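Local atomic coordinates of sister chromatid cohesion protein (Chaetomium thermophilum, PDB entry 5T8V), a protein that is the cohesin loader Scc2, seen here as its C-terminal HEAT-repeat fragment, and probably helps load cohesin onto chromatin. Residues 516-521 with 531-536; 937-942 with 987-992; 949-954 with 998-1003. One frame throughout, in Å; residues are numbered along the deposited sequence.

Contact 1: 516-521 with 531-536; sequences YLQSRS and SAMTFI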
loop_
_atom_site.group_PDB
_atom_site.type_symbol
_atom_site.label_atom_id
_atom_site.label_comp_id
_atom_site.label_asym_id
_atom_site.label_seq_id
_atom_site.Cartn_x
_atom_site.Cartn_y
_atom_site.Cartn_z
ATOM N N TYR A 516 -21.544 -32.393 20.304
ATOM C CA TYR A 516 -21.342 -31.295 21.241
ATOM C C TYR A 516 -22.623 -30.487 21.406
ATOM O O TYR A 516 -23.136 -30.322 22.523
ATOM C CB TYR A 516 -20.194 -30.407 20.759
ATOM C CG TYR A 516 -19.964 -29.184 21.617
ATOM C CD1 TYR A 516 -19.348 -29.286 22.858
ATOM C CD2 TYR A 516 -20.360 -27.926 21.183
ATOM C CE1 TYR A 516 -19.136 -28.168 23.645
ATOM C CE2 TYR A 516 -20.152 -26.801 21.964
ATOM C CZ TYR A 516 -19.540 -26.929 23.193
ATOM O OH TYR A 516 -19.334 -25.811 23.968
ATOM N N LEU A 517 -23.162 -29.978 20.293
ATOM C CA LEU A 517 -24.414 -29.233 20.361
ATOM C C LEU A 517 -25.503 -30.043 21.052
ATOM O O LEU A 517 -26.345 -29.479 21.759
ATOM C CB LEU A 517 -24.869 -28.831 18.956
ATOM C CG LEU A 517 -23.968 -27.869 18.181
ATOM C CD1 LEU A 517 -24.567 -27.599 16.815
ATOM C CD2 LEU A 517 -23.768 -26.563 18.932
ATOM N N GLN A 518 -25.498 -31.364 20.865
ATOM C CA GLN A 518 -26.476 -32.218 21.527
ATOM C C GLN A 518 -26.285 -32.193 23.037
ATOM O O GLN A 518 -27.236 -31.960 23.791
ATOM C CB GLN A 518 -26.361 -33.647 20.998
ATOM C CG GLN A 518 -27.424 -34.595 21.528
ATOM C CD GLN A 518 -28.797 -34.298 20.961
ATOM O OE1 GLN A 518 -29.110 -34.682 19.833
ATOM N NE2 GLN A 518 -29.625 -33.608 21.738
ATOM N N SER A 519 -25.055 -32.434 23.498
ATOM C CA SER A 519 -24.792 -32.416 24.932
ATOM C C SER A 519 -25.213 -31.090 25.550
ATOM O O SER A 519 -25.827 -31.065 26.622
ATOM C CB SER A 519 -23.312 -32.684 25.204
ATOM O OG SER A 519 -22.529 -31.534 24.936
ATOM N N ARG A 520 -24.896 -29.971 24.888
ATOM C CA ARG A 520 -25.303 -28.679 25.434
ATOM C C ARG A 520 -26.806 -28.470 25.322
ATOM O O ARG A 520 -27.392 -27.754 26.142
ATOM C CB ARG A 520 -24.557 -27.543 24.736
ATOM C CG ARG A 520 -23.063 -27.556 24.995
ATOM C CD ARG A 520 -22.498 -26.155 25.153
ATOM N NE ARG A 520 -22.813 -25.295 24.012
ATOM C CZ ARG A 520 -23.693 -24.296 24.019
ATOM N NH1 ARG A 520 -24.375 -23.986 25.115
ATOM N NH2 ARG A 520 -23.885 -23.591 22.915
ATOM N N SER A 521 -27.445 -29.077 24.329
ATOM C CA SER A 521 -28.894 -28.992 24.198
ATOM C C SER A 521 -29.553 -29.832 25.286
ATOM O O SER A 521 -30.738 -30.147 25.210
ATOM C CB SER A 521 -29.342 -29.459 22.811
ATOM O OG SER A 521 -30.723 -29.216 22.611
ATOM N N SER A 531 -32.309 -25.759 16.150
ATOM C CA SER A 531 -32.286 -25.264 14.779
ATOM C C SER A 531 -30.874 -25.329 14.210
ATOM O O SER A 531 -30.667 -25.769 13.073
ATOM C CB SER A 531 -32.823 -23.834 14.725
ATOM O OG SER A 531 -31.895 -22.923 15.289
ATOM N N ALA A 532 -29.883 -24.892 14.993
ATOM C CA ALA A 532 -28.497 -25.029 14.560
ATOM C C ALA A 532 -28.168 -26.482 14.248
ATOM O O ALA A 532 -27.481 -26.777 13.260
ATOM C CB ALA A 532 -27.555 -24.485 15.633
ATOM N N MET A 533 -28.669 -27.407 15.069
ATOM C CA MET A 533 -28.384 -28.821 14.854
ATOM C C MET A 533 -28.991 -29.317 13.546
ATOM O O MET A 533 -28.306 -29.953 12.741
ATOM C CB MET A 533 -28.896 -29.644 16.035
ATOM C CG MET A 533 -27.851 -29.861 17.108
ATOM S SD MET A 533 -28.355 -31.075 18.329
ATOM C CE MET A 533 -29.356 -30.065 19.417
ATOM N N THR A 534 -30.277 -29.044 13.313
ATOM C CA THR A 534 -30.889 -29.497 12.066
ATOM C C THR A 534 -30.185 -28.887 10.857
ATOM O O THR A 534 -29.916 -29.581 9.865
ATOM C CB THR A 534 -32.381 -29.157 12.047
ATOM O OG1 THR A 534 -32.565 -27.747 12.232
ATOM C CG2 THR A 534 -33.117 -29.909 13.141
ATOM N N PHE A 535 -29.870 -27.593 10.929
ATOM C CA PHE A 535 -29.128 -26.931 9.860
ATOM C C PHE A 535 -27.830 -27.671 9.555
ATOM O O PHE A 535 -27.555 -28.029 8.402
ATOM C CB PHE A 535 -28.851 -25.483 10.271
ATOM C CG PHE A 535 -28.320 -24.613 9.167
ATOM C CD1 PHE A 535 -26.965 -24.564 8.897
ATOM C CD2 PHE A 535 -29.173 -23.816 8.425
ATOM C CE1 PHE A 535 -26.475 -23.750 7.896
ATOM C CE2 PHE A 535 -28.689 -23.004 7.423
ATOM C CZ PHE A 535 -27.338 -22.970 7.159
ATOM N N ILE A 536 -27.020 -27.921 10.586
ATOM C CA ILE A 536 -25.749 -28.608 10.373
ATOM C C ILE A 536 -25.979 -30.005 9.811
ATOM O O ILE A 536 -25.218 -30.478 8.961
ATOM C CB ILE A 536 -24.938 -28.639 11.681
ATOM C CG1 ILE A 536 -24.297 -27.270 11.916
ATOM C CG2 ILE A 536 -23.860 -29.725 11.641
ATOM C CD1 ILE A 536 -23.714 -27.085 13.293
#

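Contact 2: 937-942 with 987-992; sequences GTYEPL and CNLDSH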
loop_
_atom_site.group_PDB
_atom_site.type_symbol
_atom_site.label_atom_id
_atom_site.label_comp_id
_atom_site.label_asym_id
_atom_site.label_seq_id
_atom_site.Cartn_x
_atom_site.Cartn_y
_atom_site.Cartn_z
ATOM N N GLY A 937 64.254 23.273 4.452
ATOM C CA GLY A 937 64.685 24.558 3.948
ATOM C C GLY A 937 65.289 24.493 2.563
ATOM O O GLY A 937 65.560 25.530 1.948
ATOM N N THR A 938 65.500 23.285 2.055
ATOM C CA THR A 938 66.219 23.085 0.807
ATOM C C THR A 938 65.259 22.879 -0.358
ATOM O O THR A 938 64.177 22.304 -0.208
ATOM C CB THR A 938 67.158 21.880 0.909
ATOM O OG1 THR A 938 66.394 20.693 1.159
ATOM C CG2 THR A 938 68.166 22.076 2.031
ATOM N N TYR A 939 65.672 23.366 -1.529
ATOM C CA TYR A 939 64.950 23.139 -2.774
ATOM C C TYR A 939 65.874 22.745 -3.918
ATOM O O TYR A 939 65.393 22.533 -5.037
ATOM C CB TYR A 939 64.159 24.393 -3.178
ATOM C CG TYR A 939 63.235 24.918 -2.102
ATOM C CD1 TYR A 939 63.700 25.792 -1.126
ATOM C CD2 TYR A 939 61.897 24.545 -2.063
ATOM C CE1 TYR A 939 62.859 26.277 -0.140
ATOM C CE2 TYR A 939 61.048 25.026 -1.081
ATOM C CZ TYR A 939 61.534 25.891 -0.122
ATOM O OH TYR A 939 60.697 26.374 0.858
ATOM N N GLU A 940 67.179 22.640 -3.672
ATOM C CA GLU A 940 68.113 22.308 -4.743
ATOM C C GLU A 940 67.840 20.955 -5.390
ATOM O O GLU A 940 68.049 20.843 -6.609
ATOM C CB GLU A 940 69.549 22.369 -4.207
ATOM C CG GLU A 940 70.624 22.123 -5.266
ATOM C CD GLU A 940 70.932 20.647 -5.479
ATOM O OE1 GLU A 940 70.755 19.853 -4.530
ATOM O OE2 GLU A 940 71.352 20.283 -6.599
ATOM N N PRO A 941 67.419 19.903 -4.677
ATOM C CA PRO A 941 67.135 18.641 -5.388
ATOM C C PRO A 941 66.043 18.777 -6.436
ATOM O O PRO A 941 66.187 18.253 -7.551
ATOM C CB PRO A 941 66.737 17.677 -4.258
ATOM C CG PRO A 941 66.515 18.526 -3.056
ATOM C CD PRO A 941 67.375 19.721 -3.216
ATOM N N LEU A 942 64.952 19.472 -6.114
ATOM C CA LEU A 942 63.909 19.708 -7.105
ATOM C C LEU A 942 64.452 20.491 -8.293
ATOM O O LEU A 942 64.283 20.087 -9.450
ATOM C CB LEU A 942 62.734 20.449 -6.463
ATOM C CG LEU A 942 61.848 19.628 -5.526
ATOM C CD1 LEU A 942 60.854 20.529 -4.808
ATOM C CD2 LEU A 942 61.118 18.540 -6.293
ATOM N N CYS A 987 55.301 22.772 -7.885
ATOM C CA CYS A 987 56.415 23.499 -7.285
ATOM C C CYS A 987 56.938 24.521 -8.283
ATOM O O CYS A 987 57.538 24.153 -9.298
ATOM C CB CYS A 987 57.521 22.535 -6.863
ATOM S SG CYS A 987 57.886 21.247 -8.064
ATOM N N ASN A 988 56.722 25.800 -7.992
ATOM C CA ASN A 988 57.243 26.884 -8.814
ATOM C C ASN A 988 58.468 27.456 -8.111
ATOM O O ASN A 988 58.347 28.126 -7.078
ATOM C CB ASN A 988 56.183 27.957 -9.048
ATOM C CG ASN A 988 56.281 28.580 -10.430
ATOM O OD1 ASN A 988 56.801 27.968 -11.364
ATOM N ND2 ASN A 988 55.780 29.802 -10.565
ATOM N N LEU A 989 59.645 27.185 -8.666
ATOM C CA LEU A 989 60.912 27.607 -8.071
ATOM C C LEU A 989 61.321 28.995 -8.554
ATOM O O LEU A 989 62.451 29.220 -8.984
ATOM C CB LEU A 989 61.990 26.577 -8.385
ATOM C CG LEU A 989 61.724 25.159 -7.871
ATOM C CD1 LEU A 989 62.737 24.182 -8.443
ATOM C CD2 LEU A 989 61.753 25.122 -6.348
ATOM N N ASP A 990 60.389 29.946 -8.479
ATOM C CA ASP A 990 60.689 31.307 -8.910
ATOM C C ASP A 990 61.689 31.982 -7.983
ATOM O O ASP A 990 62.429 32.874 -8.415
ATOM C CB ASP A 990 59.404 32.129 -8.989
ATOM C CG ASP A 990 58.415 31.571 -9.994
ATOM O OD1 ASP A 990 58.833 30.775 -10.860
ATOM O OD2 ASP A 990 57.222 31.934 -9.920
ATOM N N SER A 991 61.728 31.579 -6.711
ATOM C CA SER A 991 62.687 32.155 -5.778
ATOM C C SER A 991 64.118 31.743 -6.101
ATOM O O SER A 991 65.054 32.462 -5.735
ATOM C CB SER A 991 62.335 31.750 -4.345
ATOM O OG SER A 991 62.422 30.349 -4.176
ATOM N N HIS A 992 64.306 30.612 -6.770
ATOM C CA HIS A 992 65.633 30.149 -7.183
ATOM C C HIS A 992 65.922 30.537 -8.627
ATOM O O HIS A 992 66.395 29.734 -9.430
ATOM C CB HIS A 992 65.745 28.643 -6.992
ATOM C CG HIS A 992 65.506 28.198 -5.583
ATOM N ND1 HIS A 992 64.248 28.153 -5.022
ATOM C CD2 HIS A 992 66.363 27.789 -4.618
ATOM C CE1 HIS A 992 64.340 27.734 -3.772
ATOM N NE2 HIS A 992 65.612 27.503 -3.504
#

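Contact 3: 949-954 with 998-1003; sequences SLKGIQ and EHFPKF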
loop_
_atom_site.group_PDB
_atom_site.type_symbol
_atom_site.label_atom_id
_atom_site.label_comp_id
_atom_site.label_asym_id
_atom_site.label_seq_id
_atom_site.Cartn_x
_atom_site.Cartn_y
_atom_site.Cartn_z
ATOM N N SER A 949 65.862 17.541 -16.461
ATOM C CA SER A 949 64.810 17.231 -17.425
ATOM C C SER A 949 64.861 18.178 -18.619
ATOM O O SER A 949 64.790 17.745 -19.775
ATOM C CB SER A 949 63.446 17.291 -16.740
ATOM O OG SER A 949 63.351 16.319 -15.714
ATOM N N LEU A 950 64.988 19.481 -18.358
ATOM C CA LEU A 950 65.049 20.455 -19.446
ATOM C C LEU A 950 66.263 20.209 -20.336
ATOM O O LEU A 950 66.150 20.162 -21.570
ATOM C CB LEU A 950 65.075 21.870 -18.867
ATOM C CG LEU A 950 63.800 22.295 -18.135
ATOM C CD1 LEU A 950 64.044 23.531 -17.283
ATOM C CD2 LEU A 950 62.676 22.546 -19.128
ATOM N N LYS A 951 67.440 20.062 -19.723
ATOM C CA LYS A 951 68.633 19.685 -20.473
ATOM C C LYS A 951 68.337 18.497 -21.375
ATOM O O LYS A 951 68.653 18.511 -22.568
ATOM C CB LYS A 951 69.781 19.359 -19.513
ATOM C CG LYS A 951 70.353 20.564 -18.771
ATOM C CD LYS A 951 71.245 21.405 -19.672
ATOM C CE LYS A 951 71.568 22.751 -19.041
ATOM N NZ LYS A 951 72.176 23.700 -20.017
ATOM N N GLY A 952 67.704 17.461 -20.820
ATOM C CA GLY A 952 67.315 16.326 -21.638
ATOM C C GLY A 952 66.442 16.725 -22.813
ATOM O O GLY A 952 66.578 16.183 -23.913
ATOM N N ILE A 953 65.536 17.683 -22.599
ATOM C CA ILE A 953 64.641 18.119 -23.670
ATOM C C ILE A 953 65.443 18.730 -24.814
ATOM O O ILE A 953 65.350 18.294 -25.971
ATOM C CB ILE A 953 63.589 19.103 -23.127
ATOM C CG1 ILE A 953 62.629 18.370 -22.187
ATOM C CG2 ILE A 953 62.814 19.760 -24.272
ATOM C CD1 ILE A 953 61.647 19.273 -21.461
ATOM N N GLN A 954 66.238 19.759 -24.514
ATOM C CA GLN A 954 66.999 20.391 -25.590
ATOM C C GLN A 954 68.030 19.444 -26.197
ATOM O O GLN A 954 68.401 19.620 -27.365
ATOM C CB GLN A 954 67.661 21.688 -25.111
ATOM C CG GLN A 954 68.353 21.657 -23.756
ATOM C CD GLN A 954 68.630 23.056 -23.235
ATOM O OE1 GLN A 954 68.207 24.048 -23.827
ATOM N NE2 GLN A 954 69.337 23.141 -22.118
ATOM N N GLU A 998 72.733 29.359 -13.962
ATOM C CA GLU A 998 74.058 28.750 -14.022
ATOM C C GLU A 998 74.136 27.683 -15.106
ATOM O O GLU A 998 75.216 27.432 -15.652
ATOM C CB GLU A 998 74.424 28.148 -12.663
ATOM C CG GLU A 998 74.299 29.111 -11.488
ATOM C CD GLU A 998 75.049 30.411 -11.709
ATOM O OE1 GLU A 998 74.457 31.352 -12.281
ATOM O OE2 GLU A 998 76.232 30.491 -11.317
ATOM N N HIS A 999 73.009 27.048 -15.432
ATOM C CA HIS A 999 72.972 25.994 -16.440
ATOM C C HIS A 999 72.402 26.460 -17.770
ATOM O O HIS A 999 72.738 25.883 -18.810
ATOM C CB HIS A 999 72.146 24.808 -15.932
ATOM C CG HIS A 999 72.590 24.290 -14.599
ATOM N ND1 HIS A 999 72.363 24.973 -13.424
ATOM C CD2 HIS A 999 73.249 23.159 -14.256
ATOM C CE1 HIS A 999 72.862 24.284 -12.414
ATOM N NE2 HIS A 999 73.406 23.179 -12.892
ATOM N N PHE A 1000 71.545 27.481 -17.762
ATOM C CA PHE A 1000 71.001 28.084 -18.976
ATOM C C PHE A 1000 71.527 29.511 -19.062
ATOM O O PHE A 1000 70.860 30.450 -18.602
ATOM C CB PHE A 1000 69.472 28.059 -18.960
ATOM C CG PHE A 1000 68.893 26.697 -18.697
ATOM C CD1 PHE A 1000 68.615 25.834 -19.742
ATOM C CD2 PHE A 1000 68.638 26.279 -17.402
ATOM C CE1 PHE A 1000 68.087 24.579 -19.499
ATOM C CE2 PHE A 1000 68.111 25.026 -17.153
ATOM C CZ PHE A 1000 67.835 24.176 -18.202
ATOM N N PRO A 1001 72.714 29.729 -19.641
ATOM C CA PRO A 1001 73.345 31.058 -19.531
ATOM C C PRO A 1001 72.489 32.192 -20.069
ATOM O O PRO A 1001 72.426 33.261 -19.450
ATOM C CB PRO A 1001 74.645 30.891 -20.335
ATOM C CG PRO A 1001 74.892 29.417 -20.379
ATOM C CD PRO A 1001 73.541 28.784 -20.408
ATOM N N LYS A 1002 71.818 31.989 -21.200
ATOM C CA LYS A 1002 71.039 33.052 -21.822
ATOM C C LYS A 1002 69.628 33.120 -21.247
ATOM O O LYS A 1002 68.675 33.441 -21.964
ATOM C CB LYS A 1002 70.989 32.859 -23.340
ATOM C CG LYS A 1002 70.408 31.523 -23.800
ATOM C CD LYS A 1002 70.856 31.183 -25.217
ATOM C CE LYS A 1002 70.300 32.162 -26.244
ATOM N NZ LYS A 1002 70.956 32.011 -27.572
ATOM N N PHE A 1003 69.486 32.826 -19.958
ATOM C CA PHE A 1003 68.214 32.942 -19.261
ATOM C C PHE A 1003 68.183 34.222 -18.437
ATOM O O PHE A 1003 69.166 34.574 -17.778
ATOM C CB PHE A 1003 67.978 31.734 -18.350
ATOM C CG PHE A 1003 66.800 31.892 -17.423
ATOM C CD1 PHE A 1003 65.534 32.163 -17.922
ATOM C CD2 PHE A 1003 66.957 31.760 -16.051
ATOM C CE1 PHE A 1003 64.453 32.309 -17.071
ATOM C CE2 PHE A 1003 65.879 31.903 -15.197
ATOM C CZ PHE A 1003 64.627 32.177 -15.708
#

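Contact 1: 516-521 with 531-536
L517 and M533 mark the closest approach of the two backbones, with 6.8 Å between L517 CA and M533 CA. They face each other across helices 509-520 and 527-550, which follow one another in the chain and run nearly antiparallel: the axes of the short segments 516-520 and 531-536 come within 10.2 Å at an angle of 161°. The interface between them is largely apolar and buries 235 Å², much of it on M533 and L517. These two side chains slide past each other in opposite directions, M533 CG lying 3.7 Å from L517 CB. Beyond CG the thioether runs along the first helix: SD passes near the backbone of Q518, 3.8 Å from Q518 N, and meets the Q518 amide side chain at about a right angle. A bend at the last torsion (chi3 -83°) then turns the methyl toward S521, a poorly ordered residue, so the contact of M533 CE with S521 CB is only roughly placed. L517 CD1 turns to the later residue I536, meeting its CD1 tip to tip at 3.7 Å, and reaches the A532 methyl more loosely, so that one leucine spans a full turn of the second helix. Such antiparallel helix pairs are the building principle of HEAT-repeat solenoids. M533 and I536 also rest on L514, one turn earlier on helix 509-520. On the flank, A532 packs against P422 and against Q315 of helix 305-315, while R520 forms a salt bridge with D420.

Contact 2: 937-942 with 987-992
Y939 and H992 make the closest approach of this contact, near the start of helix 940-960. Their rings sit obliquely, planes 58° apart and centroids 5.1 Å from each other. The imidazole comes in with its edge: H992 CE1 lies near Y939 CD1 at 3.3 Å, and H992 NE2 near Y939 CB at 3.4 Å. Y939 CG is turned anti to its own carbonyl carbon (chi1 -54°), which swings the phenol across the end of H992, the two side chains crossing at about a right angle. L989 packs beside this pair, its CD2 on Y939 CB at 4.0 Å. The segment 987-992 belongs to the long loop that leaves helix 969-986 and leads to helix 1009-1016, and it folds back here on a helix of the same HEAT-repeat array. An inverse gamma turn centred on L989 and the bond of H992 N to L989 O shape the segment, and the CB atoms of L989 and H992 are both directed toward helix 940-960. Moving along the helix, the contact becomes apolar and buried but less close: L989 CD1 stands 4.2 Å from L942 CB, and L942 CD1 4.4 Å from C987 CB. Helix 919-935 backs this inner end, with L929 and S933 on L942 and W930 on C987; S933 also reaches Y939. The closest pair, Y939 and H992, thus sits at the partly exposed rim of the contact. The solvent side proper is formed by T938 and E940, whose CB atoms are directed away from the loop, and T938 OG1 bonds instead to R907.

Contact 3: 949-954 with 998-1003
K951 reaches out from helix 940-960 to H999 and F1000 in the loop opposite. Its CB makes no contact with the loop. A bend at the second torsion (chi2 -76°) redirects the chain toward the loop, and from there it runs extended. CG and CD pass loosely beside the F1000 ring, K951 CD about 4.5 Å from F1000 CE1. CE then lies over one ring face, displaced toward the rim, with 4.2 Å from K951 CE to the ring centroid in a CH-pi contact, and it also touches H999 CB at 3.8 Å. At the tip, K951 NZ donates a hydrogen bond of 2.6 Å to H999 O, arriving from above the carbonyl plane, 41° out of it, and not along a lone pair. The same ammonium stays over the F1000 face, 4.5 Å from K951 NZ to the ring centroid and 24° off the normal, a cation-pi interaction. One lysine thus satisfies a loop carbonyl and lies over the neighbouring aromatic ring. A methionine in its place would probably leave the H999 carbonyl without this donor and the F1000 face without its cation. The rest of the ring is held from other directions: L950 CB meets F1000 CZ at 3.7 Å, the side chains crossing at about a right angle, and the amide of Q954 approaches obliquely with Q954 NE2 near F1000 CE1. F1000 also opens a type I turn that ends at F1003. I947, one turn before K951 on helix 940-960, touches both H999 and F1000, and F1003 packs on L1011; the loop thus packs on helices 940-960 and 1009-1016, while L950 of helix 940-960 continues inward to I1015 of helix 1009-1016 and carries the packing on to V980 of helix 969-986.

How the contacts relate
Contact 1 stands apart, its centre about 108 Å from that of contact 2 and about 116 Å from that of contact 3, on the opposite side of the chain's centre. It pairs two consecutive helices, whereas contacts 2 and 3 both set helix 940-960 against the loop between helices 969-986 and 1009-1016, their segments alternating along the chain and their centres about 16 Å apart. The chemistry follows the setting. Contact 1 is a mostly buried helix-helix seam of methionine and aliphatic groups. Contact 2 grades from buried apolar packing to a partly exposed aromatic pair, and contact 3, only partly buried, adds a charge and a hydrogen bond.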